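Local coordinates for protein 11S globulin isoform 1 (Cocos nucifera, PDB 5WPW) that serves as a hexameric seed storage protein of the 11S globulin family, a nutrient reservoir of coconut and a potential food allergen, at residues G70-V75 against Y108-G113; K176-R181 against L202-D207. The protein carries 2 engineered substitutions. One frame throughout, in Å; residues are numbered along the deposited sequence.

Interaction 1 of 2, residues G70-V75 against Y108-G113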
# COMPACT_ATOMS: atom_id res chain seq x y z
N GLY A 70 -22.23 -7.70 -28.19
CA GLY A 70 -21.31 -7.15 -29.16
C GLY A 70 -19.86 -7.28 -28.74
O GLY A 70 -19.49 -8.12 -27.92
N ILE A 71 -19.04 -6.42 -29.33
CA ILE A 71 -17.59 -6.46 -29.21
C ILE A 71 -17.15 -5.09 -28.74
O ILE A 71 -17.62 -4.07 -29.26
CB ILE A 71 -16.92 -6.79 -30.56
CG1 ILE A 71 -17.21 -8.23 -30.99
CG2 ILE A 71 -15.41 -6.57 -30.48
CD1 ILE A 71 -16.26 -8.71 -32.06
N VAL A 72 -16.24 -5.06 -27.77
CA VAL A 72 -15.69 -3.81 -27.28
C VAL A 72 -14.17 -3.85 -27.42
O VAL A 72 -13.53 -4.88 -27.20
CB VAL A 72 -16.09 -3.53 -25.82
CG1 VAL A 72 -15.07 -2.67 -25.17
CG2 VAL A 72 -17.43 -2.84 -25.77
N GLY A 73 -13.60 -2.71 -27.81
CA GLY A 73 -12.16 -2.55 -27.83
C GLY A 73 -11.71 -1.40 -26.95
O GLY A 73 -12.24 -0.27 -27.03
N LEU A 74 -10.74 -1.68 -26.10
CA LEU A 74 -10.10 -0.70 -25.24
C LEU A 74 -8.62 -0.75 -25.54
O LEU A 74 -7.97 -1.79 -25.36
CB LEU A 74 -10.37 -1.02 -23.77
CG LEU A 74 -9.69 -0.11 -22.77
CD1 LEU A 74 -10.35 1.22 -22.87
CD2 LEU A 74 -9.84 -0.68 -21.38
N VAL A 75 -8.07 0.36 -25.99
CA VAL A 75 -6.66 0.39 -26.36
C VAL A 75 -5.85 0.86 -25.16
O VAL A 75 -6.04 1.98 -24.66
CB VAL A 75 -6.42 1.28 -27.58
CG1 VAL A 75 -4.93 1.34 -27.88
CG2 VAL A 75 -7.21 0.77 -28.78
N TYR A 108 -13.06 -7.43 -26.46
CA TYR A 108 -13.87 -7.87 -25.34
C TYR A 108 -15.30 -8.08 -25.81
O TYR A 108 -15.93 -7.14 -26.31
CB TYR A 108 -13.81 -6.84 -24.22
CG TYR A 108 -12.40 -6.48 -23.80
CD1 TYR A 108 -11.77 -7.18 -22.79
CD2 TYR A 108 -11.72 -5.43 -24.39
CE1 TYR A 108 -10.49 -6.86 -22.38
CE2 TYR A 108 -10.42 -5.10 -24.00
CZ TYR A 108 -9.82 -5.83 -22.99
OH TYR A 108 -8.53 -5.53 -22.57
N GLN A 109 -15.81 -9.28 -25.64
CA GLN A 109 -17.16 -9.59 -26.09
C GLN A 109 -18.11 -9.45 -24.91
O GLN A 109 -17.92 -10.10 -23.89
CB GLN A 109 -17.21 -10.99 -26.70
CG GLN A 109 -16.33 -11.05 -27.92
CD GLN A 109 -16.73 -12.15 -28.85
OE1 GLN A 109 -17.84 -12.16 -29.38
NE2 GLN A 109 -15.83 -13.11 -29.06
N PHE A 110 -19.10 -8.60 -25.06
CA PHE A 110 -19.98 -8.23 -23.96
C PHE A 110 -21.39 -8.72 -24.23
O PHE A 110 -21.74 -9.16 -25.33
CB PHE A 110 -19.95 -6.72 -23.73
CG PHE A 110 -20.59 -5.93 -24.83
CD1 PHE A 110 -21.94 -5.64 -24.80
CD2 PHE A 110 -19.83 -5.43 -25.87
CE1 PHE A 110 -22.54 -4.88 -25.80
CE2 PHE A 110 -20.42 -4.66 -26.87
CZ PHE A 110 -21.77 -4.40 -26.83
N GLN A 111 -22.23 -8.65 -23.20
CA GLN A 111 -23.59 -9.14 -23.32
C GLN A 111 -24.45 -8.44 -22.29
O GLN A 111 -23.95 -7.68 -21.46
CB GLN A 111 -23.63 -10.67 -23.15
CG GLN A 111 -23.50 -11.15 -21.70
CD GLN A 111 -24.02 -12.58 -21.51
OE1 GLN A 111 -25.19 -12.79 -21.21
NE2 GLN A 111 -23.12 -13.56 -21.65
N GLU A 112 -25.76 -8.70 -22.34
CA GLU A 112 -26.68 -8.08 -21.39
C GLU A 112 -26.20 -8.34 -19.98
O GLU A 112 -25.72 -9.43 -19.66
CB GLU A 112 -28.10 -8.62 -21.58
CG GLU A 112 -29.15 -7.91 -20.73
CD GLU A 112 -30.47 -8.65 -20.69
OE1 GLU A 112 -31.28 -8.42 -19.75
OE2 GLU A 112 -30.71 -9.47 -21.60
N GLY A 113 -26.29 -7.30 -19.14
CA GLY A 113 -25.87 -7.38 -17.76
C GLY A 113 -24.40 -7.09 -17.51
O GLY A 113 -23.99 -7.05 -16.35
O HOH W 1 -20.51 -10.71 -29.12
O HOH W 2 -6.64 -3.94 -24.62
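G70 and F110 form an antiparallel hydrogen-bonded pair in the N-terminal cupin domain, in a β-sheet of its jelly-roll barrel. Strand 70-74 runs between strand 107-110 and strand 124-127.

Four backbone hydrogen bonds join the two segments. G70 N donates to F110 O, and F110 N returns to G70 O at 2.9 Å. V72 and Y108 make the next hydrogen-bonded pair. Its bond from Y108 N to V72 O is nearly straight, 169° at the hydrogen. I71 and Q109 lie between them as a non-hydrogen-bonded pair. Here Q109 CA also makes a CA-H...O contact with G70 O.

The apolar contacts centre on the F110 ring. With chi1 at 69°, F110 CG lies between its backbone N and carbonyl carbon, and the ring folds back over G70. G70 CA makes a CH-pi contact over the ring face, 3.9 Å from the centroid. G70 N sits 3.5 Å above the ring plane, over its centre. V72 CG2 meets F110 CD2 at 3.5 Å, the two side chains crossing at about a right angle. V72 also packs on L116 of strand 114-118. Farther along, L74 CB touches Y108 CE2 at 4.1 Å. V72 O and L74 N lie at the edge of the Y108 ring.

Two waters add polar links. One lies within bonding distance of both G70 O and Q109 OE1, and Q109 OE1 also has a weak bond from R223. The other donates to L74 O at 2.6 Å and accepts from Y108 OH at 3.2 Å.

Interaction 2 of 2, residues K176-R181 against L202-D207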
# COMPACT_ATOMS: atom_id res chain seq x y z
N LYS A 176 -19.04 18.62 -33.34
CA LYS A 176 -17.71 18.40 -32.79
C LYS A 176 -16.87 17.58 -33.76
O LYS A 176 -17.28 16.50 -34.19
CB LYS A 176 -17.83 17.70 -31.43
CG LYS A 176 -16.72 16.71 -31.08
CD LYS A 176 -17.20 15.75 -29.99
CE LYS A 176 -17.65 16.50 -28.73
NZ LYS A 176 -16.49 17.02 -27.93
N GLU A 177 -15.68 18.10 -34.09
CA GLU A 177 -14.77 17.43 -35.01
C GLU A 177 -13.85 16.48 -34.25
O GLU A 177 -13.68 16.56 -33.04
CB GLU A 177 -13.95 18.47 -35.78
CG GLU A 177 -14.76 19.47 -36.58
CD GLU A 177 -15.20 18.90 -37.92
OE1 GLU A 177 -14.80 17.76 -38.24
OE2 GLU A 177 -15.93 19.59 -38.66
N ASN A 178 -13.25 15.55 -34.99
CA ASN A 178 -12.27 14.68 -34.38
C ASN A 178 -10.96 15.43 -34.20
O ASN A 178 -10.72 16.47 -34.82
CB ASN A 178 -12.09 13.42 -35.21
CG ASN A 178 -11.27 13.66 -36.45
OD1 ASN A 178 -10.05 13.52 -36.44
ND2 ASN A 178 -11.94 14.01 -37.54
N ILE A 179 -10.11 14.90 -33.32
CA ILE A 179 -8.93 15.66 -32.91
C ILE A 179 -7.95 15.84 -34.06
O ILE A 179 -7.22 16.83 -34.10
CB ILE A 179 -8.26 14.97 -31.72
CG1 ILE A 179 -8.04 13.51 -32.06
CG2 ILE A 179 -9.17 15.09 -30.50
CD1 ILE A 179 -6.89 12.89 -31.32
N LEU A 180 -7.90 14.88 -34.99
CA LEU A 180 -6.99 15.02 -36.13
C LEU A 180 -7.36 16.21 -37.00
O LEU A 180 -6.48 16.79 -37.65
CB LEU A 180 -6.98 13.74 -36.96
CG LEU A 180 -6.66 12.45 -36.19
CD1 LEU A 180 -6.63 11.28 -37.17
CD2 LEU A 180 -5.34 12.58 -35.42
N ARG A 181 -8.64 16.60 -37.01
CA ARG A 181 -9.07 17.81 -37.71
C ARG A 181 -8.38 19.06 -37.16
O ARG A 181 -8.30 20.07 -37.86
CB ARG A 181 -10.59 17.93 -37.60
CG ARG A 181 -11.22 19.13 -38.31
CD ARG A 181 -11.30 18.91 -39.82
NE ARG A 181 -11.85 20.07 -40.52
CZ ARG A 181 -11.12 21.10 -40.94
NH1 ARG A 181 -9.81 21.12 -40.72
NH2 ARG A 181 -11.70 22.12 -41.57
N LEU A 202 -8.27 11.27 -43.13
CA LEU A 202 -8.29 11.01 -41.70
C LEU A 202 -9.02 12.11 -40.94
O LEU A 202 -9.63 11.84 -39.90
CB LEU A 202 -6.87 10.84 -41.16
CG LEU A 202 -6.27 9.49 -41.52
CD1 LEU A 202 -4.80 9.51 -41.19
CD2 LEU A 202 -6.98 8.34 -40.81
N GLN A 203 -9.00 13.34 -41.45
CA GLN A 203 -9.64 14.46 -40.79
C GLN A 203 -11.16 14.45 -40.93
O GLN A 203 -11.83 15.27 -40.28
CB GLN A 203 -9.06 15.77 -41.32
CG GLN A 203 -7.65 16.02 -40.79
CD GLN A 203 -6.98 17.23 -41.38
OE1 GLN A 203 -6.82 17.34 -42.59
NE2 GLN A 203 -6.55 18.14 -40.53
N CYS A 204 -11.72 13.55 -41.74
CA CYS A 204 -13.16 13.24 -41.74
C CYS A 204 -14.01 14.49 -41.98
O CYS A 204 -15.05 14.68 -41.35
CB CYS A 204 -13.58 12.55 -40.44
SG CYS A 204 -12.95 10.86 -40.23
N ARG A 205 -13.58 15.32 -42.93
CA ARG A 205 -14.17 16.65 -43.12
C ARG A 205 -15.68 16.61 -43.28
O ARG A 205 -16.41 17.31 -42.57
CB ARG A 205 -13.56 17.32 -44.34
CG ARG A 205 -12.16 17.78 -44.15
CD ARG A 205 -11.82 18.68 -45.32
NE ARG A 205 -12.46 19.99 -45.24
CZ ARG A 205 -12.62 20.80 -46.29
NH1 ARG A 205 -12.18 20.42 -47.48
NH2 ARG A 205 -13.21 21.97 -46.15
N ASP A 206 -16.18 15.85 -44.25
CA ASP A 206 -17.57 15.97 -44.68
C ASP A 206 -18.42 14.78 -44.24
O ASP A 206 -19.45 14.49 -44.86
CB ASP A 206 -17.63 16.14 -46.20
CG ASP A 206 -16.65 15.23 -46.93
OD1 ASP A 206 -16.56 14.04 -46.55
OD2 ASP A 206 -15.98 15.70 -47.87
N ASP A 207 -18.01 14.09 -43.18
CA ASP A 207 -18.77 12.97 -42.67
C ASP A 207 -20.12 13.44 -42.12
O ASP A 207 -20.21 14.46 -41.43
CB ASP A 207 -17.96 12.24 -41.58
CG ASP A 207 -18.44 10.82 -41.32
OD1 ASP A 207 -19.61 10.51 -41.65
OD2 ASP A 207 -17.65 10.01 -40.77
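Q203 NE2 donates to L180 O at 3.2 Å, across a loop-to-loop contact beside the helical extension of the N-terminal cupin domain. Segment 176-181 leaves a short strand and makes a turn. Segment 202-207 follows helix 196-202 and contains a type I β-turn from C204 to D207. The Q203 chain is extended beyond CG, which carries its amide to L180. A weak bond runs the other way, from N178 ND2 to Q203 O at 3.0 Å.

R181 crosses Q203 at about a right angle, and its CD lies 3.7 Å from Q203 O. L180 CD1 meets L202 CB at 4.0 Å. Y393 of a neighbouring subunit packs on both leucines and on C204.

The next shell positions these groups. N178 OD1 accepts weak bonds from L180 N and R181 N, so its amide links the turn to Q203. N178 ND2 is also weakly bonded to G160 O, and Q203 OE1 to T185 OG1.

At the outer side R205 CG lies over one face of the R181 guanidinium, 4.3 Å from R181 NE.

How the interactions relate
Both contacts belong to the N-terminal half of the subunit, and interaction 1 closes before interaction 2 opens along the chain. Their centres are about 26 Å apart, and their nearest atoms are about 12 Å apart without touching. The centre of interaction 1 lies about 14 Å, and that of interaction 2 about 28 Å, from the centre of the chain. Interaction 1 joins two strands of the cupin barrel. Interaction 2 joins the loops that flank helices 185-192 and 196-202. They share no sheet. Interaction 2 has the broader subunit interface: ten of its residues are within reach of one neighbouring subunit. Interaction 1 thus lies within the barrel, while interaction 2 lies beside a subunit interface of the hexamer.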